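Local coordinates for protein peptide ABC transporter permease (Staphylococcus hominis, PDB 6EXS) that probably carries peptides, including the thioalcohol-conjugated peptide that is a malodour precursor, across the membrane as a POT member of the major facilitator superfamily, at residues G89-G94 / P130-I135; G371-G376 / V470-T475; L377-I382 / N462-L467. All blocks are in the same frame, centred on the assembly; numbering follows the deposited sequence.

Overall arrangement
Following the chain from its N terminus, interaction 1 comes first: it closes a largely helical loop of 35 residues by setting helix 74-106 against helix 110-137. It is complete before the others open. Interaction 2 brings helix 364-389 back against helix 460-479 across 93 residues. Interaction 3 joins the same two helices and is nested inside that loop, its centre about 10 Å from that of interaction 2. The two are joined by Ile472, whose CD1 packs on Ile380 CG1 at 3.8 Å. Interaction 1 lies on the opposite side of the chain's centre, about 35 Å and 38 Å from the others, centre to centre, so the three contacts tie up the two halves of the transporter separately.

Interaction 1: residues G89-G94 / P130-I135; sequences GATLLG and PNISNI. With OLC ((2R)-2,3-dihydroxypropyl (9Z)-octadec-9-enoate), chain M.
Thr91 and Asn131 come together because both first torsions direct the branch that matters beside its own backbone N. In Thr91 (chi1 -58°) this places OG1 toward helix 110-137 and leaves CG2 anti to the backbone N. In Asn131 (chi1 -69°) the amide is carried past the threonine, the two side chains running in opposite directions. Their CA atoms are 5.8 Å apart, the nearest pair across the contact. Thr91 OG1 rests against Asn131 CB at 3.5 Å, and on its other neighbour, Ile135 CD1, at 3.4 Å. Thr91 CG2 meets Ile132 CB at 4.2 Å. The hydroxyl finds no hydrogen-bond partner across the interface; its bond is to Thr87 O in its own helix. Threonine suits such a place, since it can bond to its own helix and still offer a methyl group to the next one.

Ala90 has only its methyl to present, and CB lies 3.4 Å from Asn131 ND2. A small residue leaves room for the amide, whose ND2 is spent on two carbonyls, Leu127 O and Gly77 O. Here Pro130 matters: helix 110-137 is kinked, the N of residues 130 and 131 making no bond to the preceding turn, and the asparagine amide takes up the Leu127 carbonyl instead. On the far side of helix 74-106, Leu92 CD2 touches O19 of a monoolein molecule at 3.4 Å.

The axes of the two short segments approach to 8.8 Å, their N-to-C directions 138° apart. Sequence and position, with Asn131 gripping Gly77 O, are consistent with the motif A region of the major facilitator fold, in its N-terminal helical bundle.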
loop_
_atom_site.group_PDB
_atom_site.type_symbol
_atom_site.label_atom_id
_atom_site.label_comp_id
_atom_site.label_asym_id
_atom_site.label_seq_id
_atom_site.Cartn_x
_atom_site.Cartn_y
_atom_site.Cartn_z
ATOM N N GLY A 89 -20.268 -4.749 7.669
ATOM C CA GLY A 89 -19.921 -6.091 8.115
ATOM C C GLY A 89 -18.497 -6.459 7.765
ATOM O O GLY A 89 -17.755 -6.926 8.631
ATOM N N ALA A 90 -18.098 -6.178 6.502
ATOM C CA ALA A 90 -16.766 -6.404 5.934
ATOM C C ALA A 90 -15.659 -5.593 6.645
ATOM O O ALA A 90 -14.573 -6.139 6.877
ATOM C CB ALA A 90 -16.776 -6.106 4.440
ATOM N N THR A 91 -15.939 -4.308 7.005
ATOM C CA THR A 91 -15.017 -3.417 7.736
ATOM C C THR A 91 -14.775 -3.998 9.151
ATOM O O THR A 91 -13.643 -3.978 9.636
ATOM C CB THR A 91 -15.603 -1.964 7.824
ATOM O OG1 THR A 91 -15.846 -1.454 6.515
ATOM C CG2 THR A 91 -14.698 -0.986 8.602
ATOM N N LEU A 92 -15.852 -4.502 9.798
ATOM C CA LEU A 92 -15.837 -5.061 11.150
ATOM C C LEU A 92 -15.139 -6.416 11.198
ATOM O O LEU A 92 -14.302 -6.630 12.081
ATOM C CB LEU A 92 -17.271 -5.131 11.726
ATOM C CG LEU A 92 -17.491 -5.670 13.163
ATOM C CD1 LEU A 92 -16.531 -5.047 14.179
ATOM C CD2 LEU A 92 -18.914 -5.434 13.605
ATOM N N LEU A 93 -15.475 -7.327 10.259
ATOM C CA LEU A 93 -14.827 -8.634 10.205
ATOM C C LEU A 93 -13.345 -8.447 9.909
ATOM O O LEU A 93 -12.517 -9.045 10.589
ATOM C CB LEU A 93 -15.502 -9.582 9.198
ATOM C CG LEU A 93 -14.997 -11.033 9.196
ATOM C CD1 LEU A 93 -15.067 -11.657 10.583
ATOM C CD2 LEU A 93 -15.780 -11.871 8.217
ATOM N N GLY A 94 -13.035 -7.538 8.983
ATOM C CA GLY A 94 -11.667 -7.183 8.637
ATOM C C GLY A 94 -10.869 -6.743 9.846
ATOM O O GLY A 94 -9.806 -7.297 10.116
ATOM N N PRO A 130 -10.790 -1.482 1.345
ATOM C CA PRO A 130 -11.634 -0.800 0.359
ATOM C C PRO A 130 -13.002 -0.378 0.888
ATOM O O PRO A 130 -13.605 0.562 0.365
ATOM C CB PRO A 130 -11.748 -1.836 -0.763
ATOM C CG PRO A 130 -11.625 -3.139 -0.079
ATOM C CD PRO A 130 -10.631 -2.913 1.003
ATOM N N ASN A 131 -13.468 -1.062 1.940
ATOM C CA ASN A 131 -14.797 -0.904 2.506
ATOM C C ASN A 131 -14.949 0.276 3.448
ATOM O O ASN A 131 -15.996 0.929 3.386
ATOM C CB ASN A 131 -15.247 -2.211 3.114
ATOM C CG ASN A 131 -15.492 -3.188 1.980
ATOM O OD1 ASN A 131 -16.000 -2.813 0.909
ATOM N ND2 ASN A 131 -15.037 -4.413 2.118
ATOM N N ILE A 132 -13.908 0.613 4.236
ATOM C CA ILE A 132 -13.902 1.808 5.104
ATOM C C ILE A 132 -13.954 3.080 4.221
ATOM O O ILE A 132 -14.663 4.032 4.565
ATOM C CB ILE A 132 -12.722 1.823 6.144
ATOM C CG1 ILE A 132 -12.843 3.016 7.130
ATOM C CG2 ILE A 132 -11.347 1.771 5.477
ATOM C CD1 ILE A 132 -12.331 2.787 8.557
ATOM N N SER A 133 -13.239 3.049 3.062
ATOM C CA SER A 133 -13.133 4.133 2.085
ATOM C C SER A 133 -14.486 4.413 1.466
ATOM O O SER A 133 -14.879 5.572 1.317
ATOM C CB SER A 133 -12.127 3.764 0.999
ATOM O OG SER A 133 -11.071 4.705 0.944
ATOM N N ASN A 134 -15.199 3.335 1.125
ATOM C CA ASN A 134 -16.524 3.343 0.549
ATOM C C ASN A 134 -17.526 4.015 1.503
ATOM O O ASN A 134 -18.281 4.893 1.066
ATOM C CB ASN A 134 -16.932 1.914 0.226
ATOM C CG ASN A 134 -18.122 1.822 -0.672
ATOM O OD1 ASN A 134 -19.253 2.078 -0.262
ATOM N ND2 ASN A 134 -17.887 1.466 -1.922
ATOM N N ILE A 135 -17.513 3.620 2.805
ATOM C CA ILE A 135 -18.386 4.174 3.858
ATOM C C ILE A 135 -18.217 5.692 3.952
ATOM O O ILE A 135 -19.217 6.404 3.938
ATOM C CB ILE A 135 -18.217 3.444 5.228
ATOM C CG1 ILE A 135 -18.720 1.981 5.135
ATOM C CG2 ILE A 135 -18.940 4.193 6.359
ATOM C CD1 ILE A 135 -18.137 1.017 6.198
HETATM C C24 OLC M . -22.671 -9.789 8.275
HETATM C C5 OLC M . -17.216 -12.330 14.621
HETATM C C4 OLC M . -17.045 -11.059 13.808
HETATM C C3 OLC M . -18.284 -10.666 13.021
HETATM C C2 OLC M . -18.068 -9.424 12.168
HETATM C C21 OLC M . -20.391 -9.509 9.300
HETATM C C1 OLC M . -19.268 -9.004 11.364
HETATM C C22 OLC M . -21.753 -10.153 9.424
HETATM O O19 OLC M . -19.853 -7.962 11.511
HETATM O O25 OLC M . -23.062 -8.422 8.323
HETATM O O23 OLC M . -21.601 -11.576 9.490
HETATM O O20 OLC M . -19.578 -9.919 10.429
#

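Interaction 2: residues G371-G376 / V470-T475; sequences GTLLAG and VAIVIT. With OLC ((2R)-2,3-dihydroxypropyl (9Z)-octadec-9-enoate), chain F.
Apolar packing comes first: Leu373 and Ile472 meet at about a right angle, CD2 of the leucine lying 3.8 Å from CG2 of the isoleucine. Leu373 CG rests on Thr475 CG2 at 3.6 Å. Leu373 and Ile472 start off to the side of the interface and bend back into it at their ends.

Backbone packing depends on Gly376. Its CA lies 4.0 Å from Ala471 CB, and Ile472 CD1 reaches its carbonyl carbon at 3.7 Å; with no CB there, the isoleucine can close on the glycine backbone. Glycine and alanine let the antiparallel axes (156°) come within 8.2 Å.

Of the polar groups, Thr475 OG1 donates to Ala471 O at 2.7 Å, 31° out of the carbonyl plane, while Thr475 N approaches the same oxygen from the opposite face. Chi1 of -56° sets OG1 beside its backbone N and leaves CG2 anti to that N, against Leu373. Thr372 CG2 sits against that OG1, at 3.2 Å, whereas its own hydroxyl has one hydrogen to share between Phe368 O and Leu294 O.

Helix 279-302 packs against both helices through Leu294, Leu297 and Ile301, and helix 396-418 flanks helix 364-389 through Leu413, Ile405 and Ile408.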
loop_
_atom_site.group_PDB
_atom_site.type_symbol
_atom_site.label_atom_id
_atom_site.label_comp_id
_atom_site.label_asym_id
_atom_site.label_seq_id
_atom_site.Cartn_x
_atom_site.Cartn_y
_atom_site.Cartn_z
ATOM N N GLY A 371 6.998 12.277 -11.553
ATOM C CA GLY A 371 7.052 11.399 -10.390
ATOM C C GLY A 371 7.990 10.223 -10.548
ATOM O O GLY A 371 8.824 9.986 -9.670
ATOM N N THR A 372 7.867 9.490 -11.680
ATOM C CA THR A 372 8.682 8.312 -12.028
ATOM C C THR A 372 10.148 8.676 -12.257
ATOM O O THR A 372 11.024 7.936 -11.807
ATOM C CB THR A 372 8.096 7.573 -13.234
ATOM O OG1 THR A 372 6.691 7.451 -13.059
ATOM C CG2 THR A 372 8.680 6.204 -13.401
ATOM N N LEU A 373 10.413 9.804 -12.968
ATOM C CA LEU A 373 11.767 10.310 -13.213
ATOM C C LEU A 373 12.422 10.597 -11.873
ATOM O O LEU A 373 13.574 10.214 -11.678
ATOM C CB LEU A 373 11.747 11.601 -14.054
ATOM C CG LEU A 373 11.590 11.467 -15.567
ATOM C CD1 LEU A 373 11.306 12.818 -16.190
ATOM C CD2 LEU A 373 12.814 10.813 -16.217
ATOM N N LEU A 374 11.668 11.225 -10.934
ATOM C CA LEU A 374 12.148 11.519 -9.582
ATOM C C LEU A 374 12.420 10.235 -8.775
ATOM O O LEU A 374 13.446 10.162 -8.085
ATOM C CB LEU A 374 11.225 12.500 -8.835
ATOM C CG LEU A 374 11.357 13.981 -9.215
ATOM C CD1 LEU A 374 10.151 14.765 -8.766
ATOM C CD2 LEU A 374 12.598 14.603 -8.617
ATOM N N ALA A 375 11.547 9.207 -8.912
ATOM C CA ALA A 375 11.767 7.907 -8.272
ATOM C C ALA A 375 13.081 7.280 -8.812
ATOM O O ALA A 375 13.903 6.822 -8.020
ATOM C CB ALA A 375 10.595 6.985 -8.524
ATOM N N GLY A 376 13.297 7.356 -10.134
ATOM C CA GLY A 376 14.510 6.865 -10.788
ATOM C C GLY A 376 15.761 7.632 -10.399
ATOM O O GLY A 376 16.823 7.032 -10.212
ATOM N N VAL A 470 16.584 2.150 -15.830
ATOM C CA VAL A 470 15.446 1.482 -16.478
ATOM C C VAL A 470 14.180 2.357 -16.291
ATOM O O VAL A 470 13.493 2.646 -17.267
ATOM C CB VAL A 470 15.283 0.001 -16.005
ATOM C CG1 VAL A 470 13.879 -0.543 -16.269
ATOM C CG2 VAL A 470 16.332 -0.903 -16.649
ATOM N N ALA A 471 13.939 2.850 -15.061
ATOM C CA ALA A 471 12.822 3.741 -14.731
ATOM C C ALA A 471 12.847 5.013 -15.591
ATOM O O ALA A 471 11.830 5.343 -16.193
ATOM C CB ALA A 471 12.874 4.114 -13.256
ATOM N N ILE A 472 14.024 5.686 -15.682
ATOM C CA ILE A 472 14.251 6.927 -16.440
ATOM C C ILE A 472 14.106 6.722 -17.974
ATOM O O ILE A 472 13.442 7.540 -18.609
ATOM C CB ILE A 472 15.602 7.609 -16.033
ATOM C CG1 ILE A 472 15.546 8.092 -14.553
ATOM C CG2 ILE A 472 15.978 8.777 -16.977
ATOM C CD1 ILE A 472 16.891 8.328 -13.870
ATOM N N VAL A 473 14.678 5.645 -18.557
ATOM C CA VAL A 473 14.588 5.408 -20.007
ATOM C C VAL A 473 13.129 5.154 -20.453
ATOM O O VAL A 473 12.691 5.806 -21.404
ATOM C CB VAL A 473 15.581 4.355 -20.597
ATOM C CG1 VAL A 473 17.029 4.825 -20.470
ATOM C CG2 VAL A 473 15.405 2.965 -19.988
ATOM N N ILE A 474 12.370 4.270 -19.744
ATOM C CA ILE A 474 10.958 3.964 -20.062
ATOM C C ILE A 474 10.095 5.231 -19.937
ATOM O O ILE A 474 9.210 5.468 -20.772
ATOM C CB ILE A 474 10.389 2.771 -19.237
ATOM C CG1 ILE A 474 11.270 1.515 -19.371
ATOM C CG2 ILE A 474 8.932 2.455 -19.641
ATOM C CD1 ILE A 474 11.033 0.484 -18.307
ATOM N N THR A 475 10.385 6.056 -18.918
ATOM C CA THR A 475 9.690 7.321 -18.701
ATOM C C THR A 475 9.976 8.292 -19.839
ATOM O O THR A 475 9.035 8.898 -20.337
ATOM C CB THR A 475 9.984 7.896 -17.312
ATOM O OG1 THR A 475 9.642 6.910 -16.341
ATOM C CG2 THR A 475 9.197 9.160 -17.031
HETATM C C18 OLC F . 12.482 18.731 -6.953
HETATM C C10 OLC F . 20.480 12.799 -9.024
HETATM C C9 OLC F . 21.700 12.353 -8.742
HETATM C C17 OLC F . 13.593 18.304 -7.890
HETATM C C11 OLC F . 19.959 14.206 -8.889
HETATM C C8 OLC F . 22.863 13.145 -8.194
HETATM C C24 OLC F . 34.193 10.990 -2.066
HETATM C C16 OLC F . 14.591 17.333 -7.266
HETATM C C12 OLC F . 18.576 14.293 -8.250
HETATM C C7 OLC F . 24.064 12.279 -7.829
HETATM C C15 OLC F . 15.743 16.976 -8.197
HETATM C C13 OLC F . 17.860 15.606 -8.526
HETATM C C6 OLC F . 25.148 13.016 -7.059
HETATM C C14 OLC F . 16.564 15.775 -7.756
HETATM C C5 OLC F . 26.417 12.208 -6.824
HETATM C C4 OLC F . 26.429 11.416 -5.526
HETATM C C3 OLC F . 27.546 11.804 -4.565
HETATM C C2 OLC F . 28.806 10.948 -4.695
HETATM C C21 OLC F . 31.836 10.324 -2.655
HETATM C C1 OLC F . 29.790 11.146 -3.574
HETATM C C22 OLC F . 33.190 10.749 -3.177
HETATM O O19 OLC F . 29.621 11.878 -2.632
HETATM O O25 OLC F . 34.557 9.783 -1.403
HETATM O O23 OLC F . 33.696 9.774 -4.097
HETATM O O20 OLC F . 30.887 10.394 -3.748
#

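Interaction 3: residues L377-I382 / N462-L467; sequences LSYILI and NYFIFL. With OLC ((2R)-2,3-dihydroxypropyl (9Z)-octadec-9-enoate), chain F.
Tyr379 packs against Phe464 of helix 460-479, beginning at CB, which lies 3.4 Å from the backbone O of Phe464. In the ring, CG, CD1 and CE1 all have Phe464 CD1 over them. CD2 has Leu467 CB at the ring edge, 3.9 Å away. CE2 comes nearest to Phe464 CD1, at 3.5 Å, and it also approaches Tyr463 CE1. The phenylalanine edge points at the middle of the tyrosine face, an edge-to-face (T-shaped) pair with centroids 4.7 Å apart and planes at 82°. CZ still meets CD1 and CE1 of Phe464, and at the tip the hydroxyl is hydrogen-bonded to Gln304 OE1, which Tyr463 OH shares. A tyrosine fits here because its ring supplies an apolar face while its hydroxyl bonds the amide oxygen of Gln304.

Phe464 is gripped from another direction as well. Ile382 CG2 lies over one of its faces, 3.8 Å from the centroid, as a CH-pi contact. Chi1 of -164° sets this methyl between the backbone N and the carbonyl carbon. Beside the rings, Ile380 CD1 packs on Ile465 O at 3.5 Å; behind the helix, Leu381 CD2 touches the chain of a monoolein molecule.

With the axes antiparallel at 152° and 7.6 Å apart, this is an antiparallel helix pair in what is, by the family fold, the C-terminal bundle of a major facilitator transporter, with an aromatic T-shaped pair at its centre flanked by aliphatic side chains; the Tyr379 side chain lies about 7 Å from the bound peptide conjugate, near its pocket but not among the residues that line it.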
loop_
_atom_site.group_PDB
_atom_site.type_symbol
_atom_site.label_atom_id
_atom_site.label_comp_id
_atom_site.label_asym_id
_atom_site.label_seq_id
_atom_site.Cartn_x
_atom_site.Cartn_y
_atom_site.Cartn_z
ATOM N N LEU A 377 15.635 8.973 -10.267
ATOM C CA LEU A 377 16.719 9.882 -9.856
ATOM C C LEU A 377 17.150 9.655 -8.399
ATOM O O LEU A 377 18.304 9.917 -8.064
ATOM C CB LEU A 377 16.347 11.354 -10.087
ATOM C CG LEU A 377 16.404 11.824 -11.538
ATOM C CD1 LEU A 377 15.440 12.968 -11.776
ATOM C CD2 LEU A 377 17.839 12.175 -11.972
ATOM N N SER A 378 16.229 9.149 -7.548
ATOM C CA SER A 378 16.495 8.838 -6.145
ATOM C C SER A 378 17.358 7.569 -6.022
ATOM O O SER A 378 18.152 7.462 -5.087
ATOM C CB SER A 378 15.192 8.726 -5.355
ATOM O OG SER A 378 14.528 7.486 -5.533
ATOM N N TYR A 379 17.216 6.632 -6.992
ATOM C CA TYR A 379 18.016 5.399 -7.085
ATOM C C TYR A 379 19.380 5.646 -7.770
ATOM O O TYR A 379 20.366 5.040 -7.364
ATOM C CB TYR A 379 17.221 4.246 -7.726
ATOM C CG TYR A 379 16.681 3.253 -6.714
ATOM C CD1 TYR A 379 16.323 3.657 -5.428
ATOM C CD2 TYR A 379 16.491 1.914 -7.055
ATOM C CE1 TYR A 379 15.824 2.747 -4.494
ATOM C CE2 TYR A 379 15.977 0.998 -6.134
ATOM C CZ TYR A 379 15.653 1.420 -4.853
ATOM O OH TYR A 379 15.166 0.532 -3.933
ATOM N N ILE A 380 19.450 6.582 -8.743
ATOM C CA ILE A 380 20.717 6.997 -9.375
ATOM C C ILE A 380 21.558 7.738 -8.310
ATOM O O ILE A 380 22.767 7.526 -8.239
ATOM C CB ILE A 380 20.480 7.860 -10.659
ATOM C CG1 ILE A 380 19.830 7.040 -11.819
ATOM C CG2 ILE A 380 21.739 8.601 -11.128
ATOM C CD1 ILE A 380 20.596 5.808 -12.366
ATOM N N LEU A 381 20.905 8.565 -7.463
ATOM C CA LEU A 381 21.553 9.305 -6.373
ATOM C C LEU A 381 22.252 8.342 -5.403
ATOM O O LEU A 381 23.470 8.438 -5.270
ATOM C CB LEU A 381 20.536 10.230 -5.641
ATOM C CG LEU A 381 20.954 11.098 -4.410
ATOM C CD1 LEU A 381 20.931 10.321 -3.086
ATOM C CD2 LEU A 381 22.233 11.883 -4.630
ATOM N N ILE A 382 21.501 7.399 -4.765
ATOM C CA ILE A 382 22.058 6.451 -3.793
ATOM C C ILE A 382 23.103 5.503 -4.453
ATOM O O ILE A 382 24.162 5.267 -3.862
ATOM C CB ILE A 382 20.962 5.710 -2.970
ATOM C CG1 ILE A 382 21.551 5.026 -1.711
ATOM C CG2 ILE A 382 20.121 4.738 -3.809
ATOM C CD1 ILE A 382 22.124 5.972 -0.612
ATOM N N ASN A 462 25.144 -1.501 -8.169
ATOM C CA ASN A 462 24.806 -1.677 -9.582
ATOM C C ASN A 462 23.308 -1.868 -9.728
ATOM O O ASN A 462 22.744 -1.413 -10.722
ATOM C CB ASN A 462 25.550 -2.856 -10.197
ATOM C CG ASN A 462 27.058 -2.775 -10.172
ATOM O OD1 ASN A 462 27.668 -1.772 -9.779
ATOM N ND2 ASN A 462 27.693 -3.856 -10.596
ATOM N N TYR A 463 22.660 -2.508 -8.719
ATOM C CA TYR A 463 21.211 -2.728 -8.655
ATOM C C TYR A 463 20.449 -1.374 -8.620
ATOM O O TYR A 463 19.501 -1.208 -9.377
ATOM C CB TYR A 463 20.870 -3.625 -7.449
ATOM C CG TYR A 463 19.394 -3.758 -7.125
ATOM C CD1 TYR A 463 18.773 -2.883 -6.232
ATOM C CD2 TYR A 463 18.635 -4.808 -7.643
ATOM C CE1 TYR A 463 17.426 -3.022 -5.900
ATOM C CE2 TYR A 463 17.293 -4.973 -7.296
ATOM C CZ TYR A 463 16.690 -4.067 -6.436
ATOM O OH TYR A 463 15.372 -4.207 -6.087
ATOM N N PHE A 464 20.880 -0.418 -7.772
ATOM C CA PHE A 464 20.277 0.915 -7.676
ATOM C C PHE A 464 20.431 1.690 -8.990
ATOM O O PHE A 464 19.477 2.346 -9.416
ATOM C CB PHE A 464 20.881 1.735 -6.516
ATOM C CG PHE A 464 20.527 1.310 -5.107
ATOM C CD1 PHE A 464 19.200 1.220 -4.702
ATOM C CD2 PHE A 464 21.519 1.102 -4.157
ATOM C CE1 PHE A 464 18.876 0.850 -3.394
ATOM C CE2 PHE A 464 21.193 0.750 -2.843
ATOM C CZ PHE A 464 19.875 0.614 -2.474
ATOM N N ILE A 465 21.616 1.596 -9.640
ATOM C CA ILE A 465 21.888 2.275 -10.908
ATOM C C ILE A 465 21.058 1.647 -12.041
ATOM O O ILE A 465 20.421 2.387 -12.790
ATOM C CB ILE A 465 23.415 2.378 -11.223
ATOM C CG1 ILE A 465 24.152 3.150 -10.102
ATOM C CG2 ILE A 465 23.676 3.054 -12.591
ATOM C CD1 ILE A 465 25.639 2.811 -9.943
ATOM N N PHE A 466 21.029 0.299 -12.137
ATOM C CA PHE A 466 20.270 -0.440 -13.159
ATOM C C PHE A 466 18.758 -0.157 -13.088
ATOM O O PHE A 466 18.151 0.146 -14.115
ATOM C CB PHE A 466 20.583 -1.952 -13.108
ATOM C CG PHE A 466 19.644 -2.857 -13.875
ATOM C CD1 PHE A 466 19.646 -2.874 -15.267
ATOM C CD2 PHE A 466 18.774 -3.712 -13.205
ATOM C CE1 PHE A 466 18.775 -3.715 -15.974
ATOM C CE2 PHE A 466 17.906 -4.553 -13.915
ATOM C CZ PHE A 466 17.914 -4.550 -15.293
ATOM N N LEU A 467 18.175 -0.215 -11.869
ATOM C CA LEU A 467 16.757 0.043 -11.600
ATOM C C LEU A 467 16.401 1.510 -11.819
ATOM O O LEU A 467 15.338 1.793 -12.376
ATOM C CB LEU A 467 16.380 -0.397 -10.177
ATOM C CG LEU A 467 15.684 -1.747 -10.057
ATOM C CD1 LEU A 467 16.668 -2.890 -10.180
ATOM C CD2 LEU A 467 14.934 -1.846 -8.752
HETATM C C18 OLC F . 12.482 18.731 -6.953
HETATM C C10 OLC F . 20.480 12.799 -9.024
HETATM C C9 OLC F . 21.700 12.353 -8.742
HETATM C C17 OLC F . 13.593 18.304 -7.890
HETATM C C11 OLC F . 19.959 14.206 -8.889
HETATM C C8 OLC F . 22.863 13.145 -8.194
HETATM C C24 OLC F . 34.193 10.990 -2.066
HETATM C C16 OLC F . 14.591 17.333 -7.266
HETATM C C12 OLC F . 18.576 14.293 -8.250
HETATM C C7 OLC F . 24.064 12.279 -7.829
HETATM C C15 OLC F . 15.743 16.976 -8.197
HETATM C C13 OLC F . 17.860 15.606 -8.526
HETATM C C6 OLC F . 25.148 13.016 -7.059
HETATM C C14 OLC F . 16.564 15.775 -7.756
HETATM C C5 OLC F . 26.417 12.208 -6.824
HETATM C C4 OLC F . 26.429 11.416 -5.526
HETATM C C3 OLC F . 27.546 11.804 -4.565
HETATM C C2 OLC F . 28.806 10.948 -4.695
HETATM C C21 OLC F . 31.836 10.324 -2.655
HETATM C C1 OLC F . 29.790 11.146 -3.574
HETATM C C22 OLC F . 33.190 10.749 -3.177
HETATM O O19 OLC F . 29.621 11.878 -2.632
HETATM O O25 OLC F . 34.557 9.783 -1.403
HETATM O O23 OLC F . 33.696 9.774 -4.097
HETATM O O20 OLC F . 30.887 10.394 -3.748
#